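Glucanase (Clostridium thermocellum, PDB 5GXX) probably hydrolyses beta-1,4-glucan chains of cellulose, as a family 9 endoglucanase of the cellulosome with a calcium-containing cellulose-binding type module. Local coordinates at residues H459-K464 against K563-T568; Y483-D488 against F554-P559. The protein carries 1 engineered substitution. All blocks are in the same frame, centred on the assembly; numbering follows the deposited sequence.

Contact 1 of 2, residues H459-K464 against K563-T568; sequences HFTEIK and KFWDPT. With CA (calcium ion), chain D.
The indole nitrogen NE1 of Trp565 donates a hydrogen bond to OG1 of Thr461, 2.9 Å long and nearly straight at 173°. The hydroxyl lies at the edge of the indole, almost in its plane, where the N-H points; a tryptophan thus offers one polar bond while the rest of its surface stays apolar. With OG1 anti to the carbonyl carbon (chi1 -69°), it is the hydroxyl of Thr461 and not the methyl that faces the indole, and the same oxygen rests 3.4 Å from CB of Pro567. The indole lies against the start of strand 460-469: CB of Trp565 is 3.9 Å from CA of His459, and His459 O sits over the rim of one ring face. Over the opposite face is a water, 2.4 Å from a calcium ion that Asp566 O also binds, at 2.3 Å. Glu491, Asn569, Asp570 and Asp488 O complete the metal shell. While its carbonyl binds the metal, Asp566 turns its side chain away, and OD1 accepts from Thr568 N, an Asx turn, and from Thr568 OG1. Calcium site and Asx turn lie in the loop after strand 549-557 of the beta sandwich, consistent with calcium-containing cellulose-binding domains of this family.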
ATOM      1  N   HIS A 459     -28.920  13.541   5.531  1.00 24.69           N
ATOM      2  CA  HIS A 459     -28.577  14.843   4.970  1.00 23.31           C
ATOM      3  C   HIS A 459     -27.522  14.869   3.866  1.00 21.70           C
ATOM      4  O   HIS A 459     -27.169  15.948   3.419  1.00 22.62           O
ATOM      5  CB  HIS A 459     -28.233  15.854   6.067  1.00 22.56           C
ATOM      6  CG  HIS A 459     -26.938  15.569   6.759  1.00 24.04           C
ATOM      7  ND1 HIS A 459     -25.789  16.284   6.496  1.00 23.82           N
ATOM      8  CD2 HIS A 459     -26.610  14.667   7.713  1.00 24.26           C
ATOM      9  CE1 HIS A 459     -24.809  15.837   7.263  1.00 22.86           C
ATOM     10  NE2 HIS A 459     -25.280  14.852   8.006  1.00 27.02           N
ATOM     11  N   PHE A 460     -27.029  13.715   3.419  1.00 21.96           N
ATOM     12  CA  PHE A 460     -26.102  13.682   2.278  1.00 20.55           C
ATOM     13  C   PHE A 460     -26.124  12.381   1.475  1.00 21.18           C
ATOM     14  O   PHE A 460     -26.570  11.333   1.959  1.00 20.94           O
ATOM     15  CB  PHE A 460     -24.668  13.994   2.732  1.00 20.26           C
ATOM     16  CG  PHE A 460     -24.030  12.938   3.588  1.00 21.09           C
ATOM     17  CD1 PHE A 460     -23.588  11.740   3.029  1.00 21.07           C
ATOM     18  CD2 PHE A 460     -23.806  13.172   4.943  1.00 22.12           C
ATOM     19  CE1 PHE A 460     -22.995  10.775   3.814  1.00 20.98           C
ATOM     20  CE2 PHE A 460     -23.189  12.210   5.735  1.00 22.69           C
ATOM     21  CZ  PHE A 460     -22.779  11.014   5.168  1.00 22.79           C
ATOM     22  N   THR A 461     -25.630  12.478   0.240  1.00 21.09           N
ATOM     23  CA  THR A 461     -25.281  11.317  -0.579  1.00 21.10           C
ATOM     24  C   THR A 461     -23.771  11.328  -0.788  1.00 19.48           C
ATOM     25  O   THR A 461     -23.226  12.366  -1.135  1.00 19.51           O
ATOM     26  CB  THR A 461     -25.960  11.413  -1.958  1.00 21.03           C
ATOM     27  OG1 THR A 461     -27.373  11.246  -1.803  1.00 23.89           O
ATOM     28  CG2 THR A 461     -25.466  10.317  -2.902  1.00 21.54           C
ATOM     29  N   GLU A 462     -23.102  10.191  -0.602  1.00 19.32           N
ATOM     30  CA  GLU A 462     -21.684  10.113  -0.910  1.00 19.13           C
ATOM     31  C   GLU A 462     -21.487   9.006  -1.937  1.00 18.77           C
ATOM     32  O   GLU A 462     -21.914   7.867  -1.724  1.00 19.21           O
ATOM     33  CB  GLU A 462     -20.862   9.833   0.348  1.00 20.01           C
ATOM     34  CG  GLU A 462     -19.373   9.882   0.105  1.00 19.24           C
ATOM     35  CD  GLU A 462     -18.600   9.722   1.395  1.00 22.22           C
ATOM     36  OE1 GLU A 462     -18.376  10.736   2.095  1.00 24.32           O
ATOM     37  OE2 GLU A 462     -18.233   8.569   1.701  1.00 25.51           O
ATOM     38  N   ILE A 463     -20.818   9.370  -3.025  1.00 17.47           N
ATOM     39  CA  ILE A 463     -20.640   8.480  -4.176  1.00 16.82           C
ATOM     40  C   ILE A 463     -19.168   8.087  -4.306  1.00 17.16           C
ATOM     41  O   ILE A 463     -18.290   8.938  -4.180  1.00 17.28           O
ATOM     42  CB  ILE A 463     -21.079   9.194  -5.480  1.00 16.50           C
ATOM     43  CG1 ILE A 463     -22.561   9.603  -5.466  1.00 16.97           C
ATOM     44  CG2 ILE A 463     -20.808   8.323  -6.706  1.00 16.06           C
ATOM     45  CD1 ILE A 463     -23.522   8.468  -5.218  1.00 18.29           C
ATOM     46  N   LYS A 464     -18.914   6.803  -4.543  1.00 17.43           N
ATOM     47  CA  LYS A 464     -17.620   6.356  -5.043  1.00 17.90           C
ATOM     48  C   LYS A 464     -17.779   6.170  -6.554  1.00 18.02           C
ATOM     49  O   LYS A 464     -18.652   5.423  -7.012  1.00 17.53           O
ATOM     50  CB  LYS A 464     -17.176   5.059  -4.356  1.00 18.51           C
ATOM     51  CG  LYS A 464     -15.918   4.451  -4.934  1.00 19.67           C
ATOM     52  CD  LYS A 464     -15.645   3.116  -4.274  1.00 23.48           C
ATOM     53  CE  LYS A 464     -14.486   2.373  -4.910  1.00 28.65           C
ATOM     54  NZ  LYS A 464     -14.140   1.162  -4.108  1.00 32.84           N
ATOM     55  N   LYS A 563     -33.589  17.147   7.441  1.00 24.61           N
ATOM     56  CA  LYS A 563     -34.266  15.872   7.218  1.00 26.52           C
ATOM     57  C   LYS A 563     -34.943  15.788   5.849  1.00 27.02           C
ATOM     58  O   LYS A 563     -35.764  14.898   5.617  1.00 29.15           O
ATOM     59  CB  LYS A 563     -35.293  15.593   8.325  1.00 26.71           C
ATOM     60  CG  LYS A 563     -34.787  15.760   9.756  1.00 26.72           C
ATOM     61  CD  LYS A 563     -33.890  14.619  10.193  1.00 27.71           C
ATOM     62  CE  LYS A 563     -33.432  14.842  11.625  1.00 28.75           C
ATOM     63  NZ  LYS A 563     -32.574  13.724  12.080  1.00 33.75           N
ATOM     64  N   PHE A 564     -34.580  16.683   4.934  1.00 26.59           N
ATOM     65  CA  PHE A 564     -35.240  16.755   3.630  1.00 26.26           C
ATOM     66  C   PHE A 564     -34.534  16.044   2.477  1.00 26.20           C
ATOM     67  O   PHE A 564     -35.199  15.686   1.507  1.00 26.48           O
ATOM     68  CB  PHE A 564     -35.543  18.203   3.222  1.00 25.56           C
ATOM     69  CG  PHE A 564     -34.325  19.070   3.067  1.00 25.93           C
ATOM     70  CD1 PHE A 564     -33.536  18.997   1.924  1.00 26.45           C
ATOM     71  CD2 PHE A 564     -33.965  19.964   4.063  1.00 24.53           C
ATOM     72  CE1 PHE A 564     -32.420  19.803   1.786  1.00 26.46           C
ATOM     73  CE2 PHE A 564     -32.863  20.785   3.933  1.00 25.29           C
ATOM     74  CZ  PHE A 564     -32.082  20.702   2.787  1.00 26.10           C
ATOM     75  N   TRP A 565     -33.219  15.853   2.570  1.00 25.33           N
ATOM     76  CA  TRP A 565     -32.431  15.361   1.430  1.00 25.15           C
ATOM     77  C   TRP A 565     -33.040  14.080   0.875  1.00 26.37           C
ATOM     78  O   TRP A 565     -33.264  13.130   1.618  1.00 26.68           O
ATOM     79  CB  TRP A 565     -30.981  15.129   1.861  1.00 24.20           C
ATOM     80  CG  TRP A 565     -30.060  14.759   0.723  1.00 24.16           C
ATOM     81  CD1 TRP A 565     -29.490  13.543   0.495  1.00 25.86           C
ATOM     82  CD2 TRP A 565     -29.603  15.628  -0.318  1.00 24.51           C
ATOM     83  NE1 TRP A 565     -28.710  13.595  -0.640  1.00 26.63           N
ATOM     84  CE2 TRP A 565     -28.765  14.863  -1.159  1.00 25.17           C
ATOM     85  CE3 TRP A 565     -29.840  16.973  -0.638  1.00 26.46           C
ATOM     86  CZ2 TRP A 565     -28.154  15.400  -2.298  1.00 23.52           C
ATOM     87  CZ3 TRP A 565     -29.222  17.511  -1.760  1.00 24.52           C
ATOM     88  CH2 TRP A 565     -28.392  16.719  -2.582  1.00 24.36           C
ATOM     89  N   ASP A 566     -33.309  14.057  -0.430  1.00 27.78           N
ATOM     90  CA  ASP A 566     -33.932  12.886  -1.048  1.00 29.14           C
ATOM     91  C   ASP A 566     -33.193  12.483  -2.326  1.00 29.00           C
ATOM     92  O   ASP A 566     -33.422  13.066  -3.383  1.00 28.88           O
ATOM     93  CB  ASP A 566     -35.418  13.152  -1.320  1.00 30.41           C
ATOM     94  CG  ASP A 566     -36.144  11.941  -1.888  1.00 32.43           C
ATOM     95  OD1 ASP A 566     -35.611  10.813  -1.828  1.00 32.95           O
ATOM     96  OD2 ASP A 566     -37.266  12.124  -2.401  1.00 38.22           O
ATOM     97  N   PRO A 567     -32.285  11.499  -2.227  1.00 28.69           N
ATOM     98  CA  PRO A 567     -31.557  11.072  -3.424  1.00 28.39           C
ATOM     99  C   PRO A 567     -32.411  10.233  -4.375  1.00 29.68           C
ATOM    100  O   PRO A 567     -32.034  10.086  -5.540  1.00 28.80           O
ATOM    101  CB  PRO A 567     -30.425  10.219  -2.852  1.00 27.75           C
ATOM    102  CG  PRO A 567     -31.011   9.635  -1.587  1.00 27.08           C
ATOM    103  CD  PRO A 567     -31.851  10.756  -1.027  1.00 28.35           C
ATOM    104  N   THR A 568     -33.526   9.690  -3.885  1.00 30.45           N
ATOM    105  CA  THR A 568     -34.378   8.772  -4.650  1.00 31.25           C
ATOM    106  C   THR A 568     -35.064   9.398  -5.868  1.00 31.35           C
ATOM    107  O   THR A 568     -35.630   8.680  -6.694  1.00 32.94           O
ATOM    108  CB  THR A 568     -35.416   8.022  -3.762  1.00 31.79           C
ATOM    109  OG1 THR A 568     -36.515   8.885  -3.444  1.00 33.33           O
ATOM    110  CG2 THR A 568     -34.788   7.494  -2.479  1.00 31.95           C
TER
HETATM  111 CA    CA D 702     -33.348  14.967  -4.710  1.00 30.17          CA
HETATM  112  O   HOH W   1     -31.128  15.357  -3.943  1.00 25.06           O

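Contact 2 of 2, residues Y483-D488 against F554-P559; sequences YNYYMD and FRIAAP. With CA (calcium ion), chain D.
Phe554 directs the edge of its ring at the face of Tyr485, an edge-to-face pair with centroids 5.6 Å apart and planes at 75°. The two residues belong to the facing sheets of a beta sandwich, whose strands 483-488 and 554-557 run in similar directions, their axes 11.1 Å apart at closest and 21° from parallel. That spacing is bridged by side chains alone, and large aromatic and aliphatic ones span it. CZ of Phe554 comes 3.9 Å from CD2 of Tyr485, while its CE2 lies 4.0 Å from OH of Tyr483, these two side chains lying alongside with their ends pointing opposite ways. Tyr485 CG is anti to its backbone N (chi1 -175°), which sends the ring across the interior, where its CD1 meets CD1 of Ile556 at 3.7 Å. Ile556 also reaches Met487 tip to tip, CG2 to SD at 3.8 Å; a branched aliphatic chain can serve both neighbours, and Met487, bent at chi3, presents its sulfur to Ile556.

A second shell holds this layer in place. Ile463 lies against both Tyr485 and Phe554, Ile530 packs on the same pair, and Ile502 touches Ile556. The alternate residues of strand 483-488 turn the other way: Asn484 ND2 donates to Tyr486 OH, in the amide plane and essentially straight, and both side chains touch Phe589. On the outer side of strand 549-557, Arg555 forms a salt bridge with Glu462, a cation-pi contact with Phe460, and packs on Asp514 of the second subunit. Strand 481-488 ends at the metal, where the carbonyl oxygen of Asp488 binds the calcium ion at 2.3 Å.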
ATOM      1  N   TYR A 483     -17.439  13.645 -16.374  1.00 16.86           N
ATOM      2  CA  TYR A 483     -18.737  13.023 -16.224  1.00 16.72           C
ATOM      3  C   TYR A 483     -19.620  13.877 -15.325  1.00 17.41           C
ATOM      4  O   TYR A 483     -19.122  14.693 -14.537  1.00 19.41           O
ATOM      5  CB  TYR A 483     -18.622  11.581 -15.714  1.00 16.23           C
ATOM      6  CG  TYR A 483     -17.999  11.412 -14.338  1.00 16.10           C
ATOM      7  CD1 TYR A 483     -18.773  11.572 -13.191  1.00 17.05           C
ATOM      8  CD2 TYR A 483     -16.658  11.074 -14.190  1.00 14.87           C
ATOM      9  CE1 TYR A 483     -18.232  11.386 -11.937  1.00 16.31           C
ATOM     10  CE2 TYR A 483     -16.102  10.873 -12.928  1.00 16.41           C
ATOM     11  CZ  TYR A 483     -16.900  11.044 -11.811  1.00 15.09           C
ATOM     12  OH  TYR A 483     -16.368  10.874 -10.550  1.00 14.85           O
ATOM     13  N   ASN A 484     -20.927  13.677 -15.439  1.00 17.94           N
ATOM     14  CA  ASN A 484     -21.885  14.476 -14.680  1.00 17.63           C
ATOM     15  C   ASN A 484     -22.706  13.641 -13.699  1.00 18.35           C
ATOM     16  O   ASN A 484     -23.061  12.491 -13.993  1.00 19.25           O
ATOM     17  CB  ASN A 484     -22.831  15.198 -15.643  1.00 18.58           C
ATOM     18  CG  ASN A 484     -22.130  16.209 -16.534  1.00 19.12           C
ATOM     19  OD1 ASN A 484     -20.988  16.602 -16.303  1.00 18.44           O
ATOM     20  ND2 ASN A 484     -22.846  16.670 -17.561  1.00 18.96           N
ATOM     21  N   TYR A 485     -22.978  14.228 -12.528  1.00 18.50           N
ATOM     22  CA  TYR A 485     -23.869  13.629 -11.538  1.00 18.71           C
ATOM     23  C   TYR A 485     -25.085  14.548 -11.377  1.00 19.60           C
ATOM     24  O   TYR A 485     -24.956  15.673 -10.896  1.00 19.90           O
ATOM     25  CB  TYR A 485     -23.166  13.453 -10.174  1.00 18.58           C
ATOM     26  CG  TYR A 485     -24.035  12.719  -9.171  1.00 17.42           C
ATOM     27  CD1 TYR A 485     -24.916  13.418  -8.341  1.00 20.17           C
ATOM     28  CD2 TYR A 485     -23.987  11.327  -9.065  1.00 15.34           C
ATOM     29  CE1 TYR A 485     -25.742  12.736  -7.443  1.00 17.23           C
ATOM     30  CE2 TYR A 485     -24.797  10.649  -8.164  1.00 19.66           C
ATOM     31  CZ  TYR A 485     -25.671  11.357  -7.362  1.00 19.09           C
ATOM     32  OH  TYR A 485     -26.452  10.622  -6.494  1.00 22.08           O
ATOM     33  N   TYR A 486     -26.254  14.061 -11.792  1.00 20.36           N
ATOM     34  CA  TYR A 486     -27.479  14.847 -11.823  1.00 21.84           C
ATOM     35  C   TYR A 486     -28.401  14.571 -10.641  1.00 21.88           C
ATOM     36  O   TYR A 486     -28.614  13.417 -10.257  1.00 22.40           O
ATOM     37  CB  TYR A 486     -28.278  14.549 -13.100  1.00 21.76           C
ATOM     38  CG  TYR A 486     -27.578  14.847 -14.398  1.00 22.57           C
ATOM     39  CD1 TYR A 486     -27.626  16.121 -14.962  1.00 23.55           C
ATOM     40  CD2 TYR A 486     -26.905  13.845 -15.081  1.00 20.13           C
ATOM     41  CE1 TYR A 486     -26.999  16.401 -16.171  1.00 21.12           C
ATOM     42  CE2 TYR A 486     -26.280  14.118 -16.289  1.00 20.88           C
ATOM     43  CZ  TYR A 486     -26.329  15.394 -16.823  1.00 22.13           C
ATOM     44  OH  TYR A 486     -25.702  15.645 -18.024  1.00 22.58           O
ATOM     45  N   MET A 487     -28.980  15.652 -10.129  1.00 24.07           N
ATOM     46  CA  MET A 487     -29.871  15.622  -8.974  1.00 25.05           C
ATOM     47  C   MET A 487     -31.148  16.400  -9.260  1.00 25.51           C
ATOM     48  O   MET A 487     -31.140  17.335 -10.060  1.00 26.08           O
ATOM     49  CB  MET A 487     -29.189  16.302  -7.787  1.00 25.56           C
ATOM     50  CG  MET A 487     -27.854  15.708  -7.418  1.00 26.77           C
ATOM     51  SD  MET A 487     -26.911  16.894  -6.441  1.00 33.74           S
ATOM     52  CE  MET A 487     -26.059  17.831  -7.718  1.00 27.80           C
ATOM     53  N   ASP A 488     -32.216  16.036  -8.554  1.00 26.82           N
ATOM     54  CA  ASP A 488     -33.439  16.824  -8.514  1.00 27.02           C
ATOM     55  C   ASP A 488     -33.469  17.489  -7.138  1.00 26.75           C
ATOM     56  O   ASP A 488     -33.475  16.807  -6.116  1.00 27.40           O
ATOM     57  CB  ASP A 488     -34.656  15.917  -8.728  1.00 27.76           C
ATOM     58  CG  ASP A 488     -35.965  16.685  -8.811  1.00 30.95           C
ATOM     59  OD1 ASP A 488     -36.047  17.803  -8.269  1.00 31.02           O
ATOM     60  OD2 ASP A 488     -36.916  16.163  -9.434  1.00 32.83           O
ATOM     61  N   PHE A 554     -17.022  11.553  -3.666  1.00 15.63           N
ATOM     62  CA  PHE A 554     -17.533  12.896  -3.425  1.00 15.83           C
ATOM     63  C   PHE A 554     -18.816  12.830  -2.624  1.00 16.54           C
ATOM     64  O   PHE A 554     -19.567  11.853  -2.704  1.00 17.66           O
ATOM     65  CB  PHE A 554     -17.698  13.682  -4.732  1.00 16.02           C
ATOM     66  CG  PHE A 554     -18.635  13.053  -5.733  1.00 17.18           C
ATOM     67  CD1 PHE A 554     -19.990  13.335  -5.711  1.00 19.22           C
ATOM     68  CD2 PHE A 554     -18.148  12.214  -6.728  1.00 16.24           C
ATOM     69  CE1 PHE A 554     -20.853  12.791  -6.650  1.00 15.06           C
ATOM     70  CE2 PHE A 554     -19.001  11.649  -7.669  1.00 16.54           C
ATOM     71  CZ  PHE A 554     -20.356  11.936  -7.637  1.00 18.64           C
ATOM     72  N   ARG A 555     -19.020  13.870  -1.825  1.00 16.62           N
ATOM     73  CA  ARG A 555     -20.207  13.987  -0.989  1.00 18.46           C
ATOM     74  C   ARG A 555     -20.952  15.267  -1.353  1.00 18.23           C
ATOM     75  O   ARG A 555     -20.333  16.326  -1.519  1.00 17.80           O
ATOM     76  CB  ARG A 555     -19.778  14.019   0.484  1.00 19.29           C
ATOM     77  CG  ARG A 555     -20.927  14.092   1.481  1.00 20.39           C
ATOM     78  CD  ARG A 555     -20.441  14.200   2.936  1.00 20.77           C
ATOM     79  NE  ARG A 555     -19.710  13.001   3.330  1.00 24.09           N
ATOM     80  CZ  ARG A 555     -19.423  12.667   4.587  1.00 26.04           C
ATOM     81  NH1 ARG A 555     -19.820  13.432   5.590  1.00 25.80           N
ATOM     82  NH2 ARG A 555     -18.753  11.547   4.835  1.00 25.73           N
ATOM     83  N   ILE A 556     -22.273  15.154  -1.482  1.00 17.25           N
ATOM     84  CA  ILE A 556     -23.153  16.300  -1.700  1.00 18.73           C
ATOM     85  C   ILE A 556     -24.089  16.326  -0.494  1.00 19.09           C
ATOM     86  O   ILE A 556     -24.812  15.366  -0.252  1.00 19.62           O
ATOM     87  CB  ILE A 556     -23.906  16.142  -3.037  1.00 19.09           C
ATOM     88  CG1 ILE A 556     -22.911  15.946  -4.188  1.00 20.60           C
ATOM     89  CG2 ILE A 556     -24.828  17.339  -3.289  1.00 19.19           C
ATOM     90  CD1 ILE A 556     -23.487  15.244  -5.416  1.00 23.97           C
ATOM     91  N   ALA A 557     -24.034  17.400   0.290  1.00 20.19           N
ATOM     92  CA  ALA A 557     -24.641  17.395   1.628  1.00 20.53           C
ATOM     93  C   ALA A 557     -25.490  18.632   1.891  1.00 21.36           C
ATOM     94  O   ALA A 557     -25.057  19.756   1.657  1.00 21.62           O
ATOM     95  CB  ALA A 557     -23.569  17.278   2.708  1.00 20.61           C
ATOM     96  N   ALA A 558     -26.708  18.398   2.359  1.00 22.21           N
ATOM     97  CA  ALA A 558     -27.507  19.427   3.019  1.00 21.64           C
ATOM     98  C   ALA A 558     -26.965  19.588   4.438  1.00 22.42           C
ATOM     99  O   ALA A 558     -26.197  18.745   4.903  1.00 21.38           O
ATOM    100  CB  ALA A 558     -28.945  18.992   3.056  1.00 22.97           C
ATOM    101  N   PRO A 559     -27.346  20.677   5.131  1.00 22.56           N
ATOM    102  CA  PRO A 559     -26.802  20.913   6.468  1.00 22.88           C
ATOM    103  C   PRO A 559     -27.065  19.765   7.437  1.00 22.88           C
ATOM    104  O   PRO A 559     -28.123  19.134   7.373  1.00 21.97           O
ATOM    105  CB  PRO A 559     -27.512  22.201   6.901  1.00 23.03           C
ATOM    106  CG  PRO A 559     -27.759  22.912   5.614  1.00 21.21           C
ATOM    107  CD  PRO A 559     -28.131  21.829   4.651  1.00 23.36           C
TER
HETATM  108 CA    CA D 702     -33.348  14.967  -4.710  1.00 30.17          CA
HETATM  109  O   HOH W   1     -31.128  15.357  -3.943  1.00 25.06           O

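Overall arrangement
Contacts 1 and 2 lie about 8 Å apart between centres and share one calcium ion, which joins Asp488 O of contact 2 to Asp566 O of contact 1 and carries a water common to both. Strands 460-469 and 549-557 are antiparallel neighbours in one sheet: His459 O and Ala558 N (2.7 Å) and Ile463 N and Phe554 O (2.8 Å) are probably hydrogen-bonded. Inside the sandwich the two cores merge, with Trp565 packing on Ile556 and Met487, and Thr461 on Tyr485. Along the chain, both segments of contact 2 fall between those of contact 1. Both centres stand 45 to 49 Å from the chain's centre, in the cellulose-binding type module, apart from the helical family 9 module.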